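Malate dehydrogenase (PDB 6UM4) probably catalyses the reversible, NAD-dependent interconversion of malate and oxaloacetate. Local coordinates at residues L251-D254 / R255-Q259; H342-D345 / W346-N350. All coordinates share one frame; numbering follows the deposited sequence.

Interaction 1: residues L251-D254 / R255-Q259; sequences LDHD and RGLAQ
Leu251 and Arg255, one helical turn apart, meet methyl against guanidinium: Leu251 CD2 sits over the centre of one face of the flat group, 3.4 Å from Arg255 CZ. The torsions of both residues set this up. Leu251 turns CG away from its own backbone N (chi1 -178°), beside the carbonyl carbon. With CG beside the backbone N (chi1 -74°), Arg255 starts back over Leu251 O, its CG 3.1 Å from that atom, and then runs extended to NE. At the guanidinium edge, a water in its plane accepts from Arg255 NH1 at 2.8 Å and donates to Asp252 OD1 at 2.6 Å, bridging opposite charges too far apart for a direct salt bridge. The other carboxylate oxygen of Asp252 is bonded to His280, consistent with the Asp-His pair of this family, with Arg255 probably at the position of its substrate-binding arginine. On another side of the helix Leu257 CD1 lies 3.7 Å from His253 CD2, approaching the imidazole obliquely, and His253 ND1 is held by Ser355. Underneath run i to i+4 backbone bonds, including Leu257 N to His253 O at 3.0 Å. The turn belongs to helix 250-264, with Leu251 packed on Ser334 and Ala338 of helix 332-348 and His253 and Leu257 against Phe274 of strand 271-277; Arg255 touches Arg319 of helix 319-327 and makes a long, weak ion pair with Asp152 of the second subunit.

Interaction 2: residues H342-D345 / W346-N350; sequences HMHD and WVLGN
The last turn of helix 332-348 closes with i to i+4 bonds from Trp346 N to His342 O through Gly349 N to Asp345 O (2.8 Å), after which Gly349 takes a positive phi of 89°. Asn350 reaches back to Asp345. Its ND2 gives a nearly straight bond of 2.8 Å to Asp345 OD2, with the acceptor in the amide plane but the donor well above the carboxylate plane, the two flat groups being 77° apart. The same OD2 also makes a salt bridge with Arg250. Asp345 OD1 accepts from His344 ND1 at 2.9 Å, in the imidazole plane, and a water links it to Gly349 O, so the carboxylate ties the final helical turn to the chain that follows. This is a helix C-terminus whose first non-helical residue is a glycine of positive phi, leading into strand 353-359 of the C-terminal domain. On the side of the helix toward strand 218-221, the edge of the His342 imidazole meets the face of the Trp346 six-membered ring, planes at 85°, in an offset edge-to-face pair, with His342 NE2 3.6 Å from Trp346 CE3 and itself bonded to Thr246. A chain bent at chi2 and chi3 brings Met343 SD to the edge of the indole, 3.7 Å from Trp346 CE3, a Met-aromatic contact. Leu348 CD1 touches His344 NE2 at 3.6 Å, the side chains crossing nearly at right angles.

In the fold
Interaction 1 comes first along the chain, on helix 250-264, and interaction 2 follows at the end of helix 332-348; their centres lie about 17 Å apart and their nearest atoms about 7 Å, without touching. Both belong to the C-terminal alpha/beta domain of the lactate/malate dehydrogenase fold. Arg250, just ahead of interaction 1, pairs with Asp254 in that contact and with Asp345 in interaction 2, thus bridging the two helices. Strand 353-359 is a second common neighbour, through Ser355 beside residues 251-259 and Val354 and Met356 beside 342-350. Interaction 1 borders the second subunit, whereas interaction 2 packs against strands 176-179 and 218-221 of the parallel Rossmann sheet, joining the two domains.

Interaction 1: residues L251-D254 / R255-Q259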
loop_
_atom_site.group_PDB
_atom_site.type_symbol
_atom_site.label_atom_id
_atom_site.label_comp_id
_atom_site.label_asym_id
_atom_site.label_seq_id
_atom_site.Cartn_x
_atom_site.Cartn_y
_atom_site.Cartn_z
ATOM N N LEU A 251 -15.127 4.924 1.571
ATOM C CA LEU A 251 -15.003 3.508 1.886
ATOM C C LEU A 251 -16.383 2.857 1.955
ATOM O O LEU A 251 -16.575 1.739 1.457
ATOM C CB LEU A 251 -14.222 3.300 3.184
ATOM C CG LEU A 251 -14.049 1.812 3.494
ATOM C CD1 LEU A 251 -13.266 1.106 2.388
ATOM C CD2 LEU A 251 -13.471 1.521 4.882
ATOM N N ASP A 252 -17.356 3.538 2.569
ATOM C CA ASP A 252 -18.739 3.081 2.475
ATOM C C ASP A 252 -19.138 2.914 1.014
ATOM O O ASP A 252 -19.707 1.886 0.612
ATOM C CB ASP A 252 -19.684 4.050 3.185
ATOM C CG ASP A 252 -19.261 4.372 4.623
ATOM O OD1 ASP A 252 -19.032 3.459 5.442
ATOM O OD2 ASP A 252 -19.230 5.574 4.964
ATOM N N HIS A 253 -18.837 3.930 0.208
ATOM C CA HIS A 253 -19.143 3.903 -1.218
ATOM C C HIS A 253 -18.544 2.674 -1.898
ATOM O O HIS A 253 -19.252 1.900 -2.553
ATOM C CB HIS A 253 -18.627 5.197 -1.853
ATOM C CG HIS A 253 -18.854 5.286 -3.325
ATOM N ND1 HIS A 253 -19.851 6.060 -3.875
ATOM C CD2 HIS A 253 -18.206 4.709 -4.366
ATOM C CE1 HIS A 253 -19.815 5.954 -5.192
ATOM N NE2 HIS A 253 -18.822 5.143 -5.517
ATOM N N ASP A 254 -17.239 2.464 -1.720
ATOM C CA ASP A 254 -16.586 1.332 -2.354
ATOM C C ASP A 254 -17.102 0.006 -1.810
ATOM O O ASP A 254 -17.081 -1.006 -2.524
ATOM C CB ASP A 254 -15.054 1.430 -2.181
ATOM C CG ASP A 254 -14.442 2.567 -2.999
ATOM O OD1 ASP A 254 -15.109 3.067 -3.947
ATOM O OD2 ASP A 254 -13.300 2.981 -2.679
ATOM N N ARG A 255 -17.495 -0.036 -0.534
ATOM C CA ARG A 255 -18.048 -1.273 0.003
ATOM C C ARG A 255 -19.375 -1.604 -0.658
ATOM O O ARG A 255 -19.657 -2.775 -0.937
ATOM C CB ARG A 255 -18.206 -1.174 1.517
ATOM C CG ARG A 255 -16.891 -1.268 2.264
ATOM C CD ARG A 255 -17.063 -0.846 3.698
ATOM N NE ARG A 255 -15.952 -1.287 4.529
ATOM C CZ ARG A 255 -15.744 -0.855 5.763
ATOM N NH1 ARG A 255 -16.568 0.048 6.298
ATOM N NH2 ARG A 255 -14.708 -1.307 6.452
ATOM N N GLY A 256 -20.196 -0.582 -0.921
ATOM C CA GLY A 256 -21.423 -0.803 -1.666
ATOM C C GLY A 256 -21.156 -1.339 -3.058
ATOM O O GLY A 256 -21.808 -2.291 -3.507
ATOM N N LEU A 257 -20.196 -0.729 -3.764
ATOM C CA LEU A 257 -19.823 -1.219 -5.084
ATOM C C LEU A 257 -19.414 -2.679 -5.024
ATOM O O LEU A 257 -19.719 -3.451 -5.937
ATOM C CB LEU A 257 -18.690 -0.380 -5.679
ATOM C CG LEU A 257 -18.923 1.100 -5.952
ATOM C CD1 LEU A 257 -17.665 1.691 -6.520
ATOM C CD2 LEU A 257 -20.062 1.280 -6.936
ATOM N N ALA A 258 -18.705 -3.079 -3.969
ATOM C CA ALA A 258 -18.279 -4.476 -3.917
ATOM C C ALA A 258 -19.451 -5.393 -3.621
ATOM O O ALA A 258 -19.489 -6.517 -4.130
ATOM C CB ALA A 258 -17.156 -4.688 -2.900
ATOM N N GLN A 259 -20.409 -4.943 -2.806
ATOM C CA GLN A 259 -21.587 -5.776 -2.557
ATOM C C GLN A 259 -22.368 -6.007 -3.842
ATOM O O GLN A 259 -22.771 -7.138 -4.136
ATOM C CB GLN A 259 -22.481 -5.152 -1.480
ATOM C CG GLN A 259 -21.877 -5.191 -0.060
ATOM C CD GLN A 259 -21.634 -6.628 0.451
ATOM O OE1 GLN A 259 -22.507 -7.486 0.369
ATOM N NE2 GLN A 259 -20.438 -6.880 0.971
HETATM O O HOH W 1 -19.146 0.835 5.636
#

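Interaction 2: residues H342-D345 / W346-N350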
loop_
_atom_site.group_PDB
_atom_site.type_symbol
_atom_site.label_atom_id
_atom_site.label_comp_id
_atom_site.label_asym_id
_atom_site.label_seq_id
_atom_site.Cartn_x
_atom_site.Cartn_y
_atom_site.Cartn_z
ATOM N N HIS A 342 -10.299 8.987 -2.609
ATOM C CA HIS A 342 -10.976 10.254 -2.344
ATOM C C HIS A 342 -10.107 11.440 -2.762
ATOM O O HIS A 342 -10.568 12.339 -3.474
ATOM C CB HIS A 342 -11.355 10.344 -0.866
ATOM C CG HIS A 342 -11.976 11.660 -0.470
ATOM N ND1 HIS A 342 -13.257 11.760 0.027
ATOM C CD2 HIS A 342 -11.483 12.923 -0.486
ATOM C CE1 HIS A 342 -13.533 13.027 0.293
ATOM N NE2 HIS A 342 -12.476 13.757 -0.014
ATOM N N MET A 343 -8.845 11.475 -2.310
ATOM C CA MET A 343 -7.979 12.605 -2.657
ATOM C C MET A 343 -7.674 12.627 -4.147
ATOM O O MET A 343 -7.686 13.690 -4.778
ATOM C CB MET A 343 -6.678 12.544 -1.858
ATOM C CG MET A 343 -6.873 12.773 -0.398
ATOM S SD MET A 343 -7.655 14.362 -0.163
ATOM C CE MET A 343 -6.562 15.457 -1.098
ATOM N N HIS A 344 -7.389 11.459 -4.720
ATOM C CA HIS A 344 -7.060 11.378 -6.134
ATOM C C HIS A 344 -8.166 11.975 -6.994
ATOM O O HIS A 344 -7.900 12.798 -7.880
ATOM C CB HIS A 344 -6.809 9.922 -6.520
ATOM C CG HIS A 344 -6.714 9.720 -7.993
ATOM N ND1 HIS A 344 -7.826 9.618 -8.801
ATOM C CD2 HIS A 344 -5.639 9.655 -8.815
ATOM C CE1 HIS A 344 -7.441 9.486 -10.057
ATOM N NE2 HIS A 344 -6.120 9.498 -10.093
ATOM N N ASP A 345 -9.416 11.545 -6.764
ATOM C CA ASP A 345 -10.558 12.075 -7.504
ATOM C C ASP A 345 -10.790 13.563 -7.210
ATOM O O ASP A 345 -11.126 14.336 -8.119
ATOM C CB ASP A 345 -11.806 11.245 -7.172
ATOM C CG ASP A 345 -11.684 9.773 -7.635
ATOM O OD1 ASP A 345 -10.692 9.437 -8.328
ATOM O OD2 ASP A 345 -12.578 8.953 -7.314
ATOM N N TRP A 346 -10.608 13.989 -5.953
ATOM C CA TRP A 346 -10.765 15.405 -5.615
ATOM C C TRP A 346 -9.838 16.277 -6.457
ATOM O O TRP A 346 -10.244 17.337 -6.958
ATOM C CB TRP A 346 -10.477 15.606 -4.122
ATOM C CG TRP A 346 -11.109 16.830 -3.466
ATOM C CD1 TRP A 346 -11.848 17.807 -4.069
ATOM C CD2 TRP A 346 -11.067 17.166 -2.063
ATOM N NE1 TRP A 346 -12.271 18.733 -3.130
ATOM C CE2 TRP A 346 -11.813 18.357 -1.893
ATOM C CE3 TRP A 346 -10.467 16.574 -0.936
ATOM C CZ2 TRP A 346 -11.973 18.972 -0.645
ATOM C CZ3 TRP A 346 -10.643 17.176 0.307
ATOM C CH2 TRP A 346 -11.378 18.376 0.439
ATOM N N VAL A 347 -8.596 15.830 -6.645
ATOM C CA VAL A 347 -7.568 16.602 -7.341
ATOM C C VAL A 347 -7.600 16.372 -8.849
ATOM O O VAL A 347 -7.444 17.315 -9.628
ATOM C CB VAL A 347 -6.187 16.254 -6.754
ATOM C CG1 VAL A 347 -5.074 16.876 -7.570
ATOM C CG2 VAL A 347 -6.116 16.643 -5.295
ATOM N N LEU A 348 -7.760 15.128 -9.297
ATOM C CA LEU A 348 -7.628 14.828 -10.715
ATOM C C LEU A 348 -8.951 14.538 -11.411
ATOM O O LEU A 348 -8.971 14.434 -12.641
ATOM C CB LEU A 348 -6.670 13.643 -10.915
ATOM C CG LEU A 348 -5.250 13.893 -10.378
ATOM C CD1 LEU A 348 -4.408 12.631 -10.412
ATOM C CD2 LEU A 348 -4.550 15.017 -11.125
ATOM N N GLY A 349 -10.050 14.428 -10.676
ATOM C CA GLY A 349 -11.353 14.240 -11.281
ATOM C C GLY A 349 -11.691 12.775 -11.499
ATOM O O GLY A 349 -10.832 11.895 -11.496
ATOM N N ASN A 350 -12.983 12.517 -11.680
ATOM C CA ASN A 350 -13.478 11.162 -11.914
ATOM C C ASN A 350 -14.837 11.305 -12.585
ATOM O O ASN A 350 -15.685 12.058 -12.096
ATOM C CB ASN A 350 -13.596 10.377 -10.599
ATOM C CG ASN A 350 -13.968 8.905 -10.798
ATOM O OD1 ASN A 350 -14.472 8.496 -11.848
ATOM N ND2 ASN A 350 -13.779 8.118 -9.747
HETATM O O HOH W 2 -10.280 9.165 -11.521
#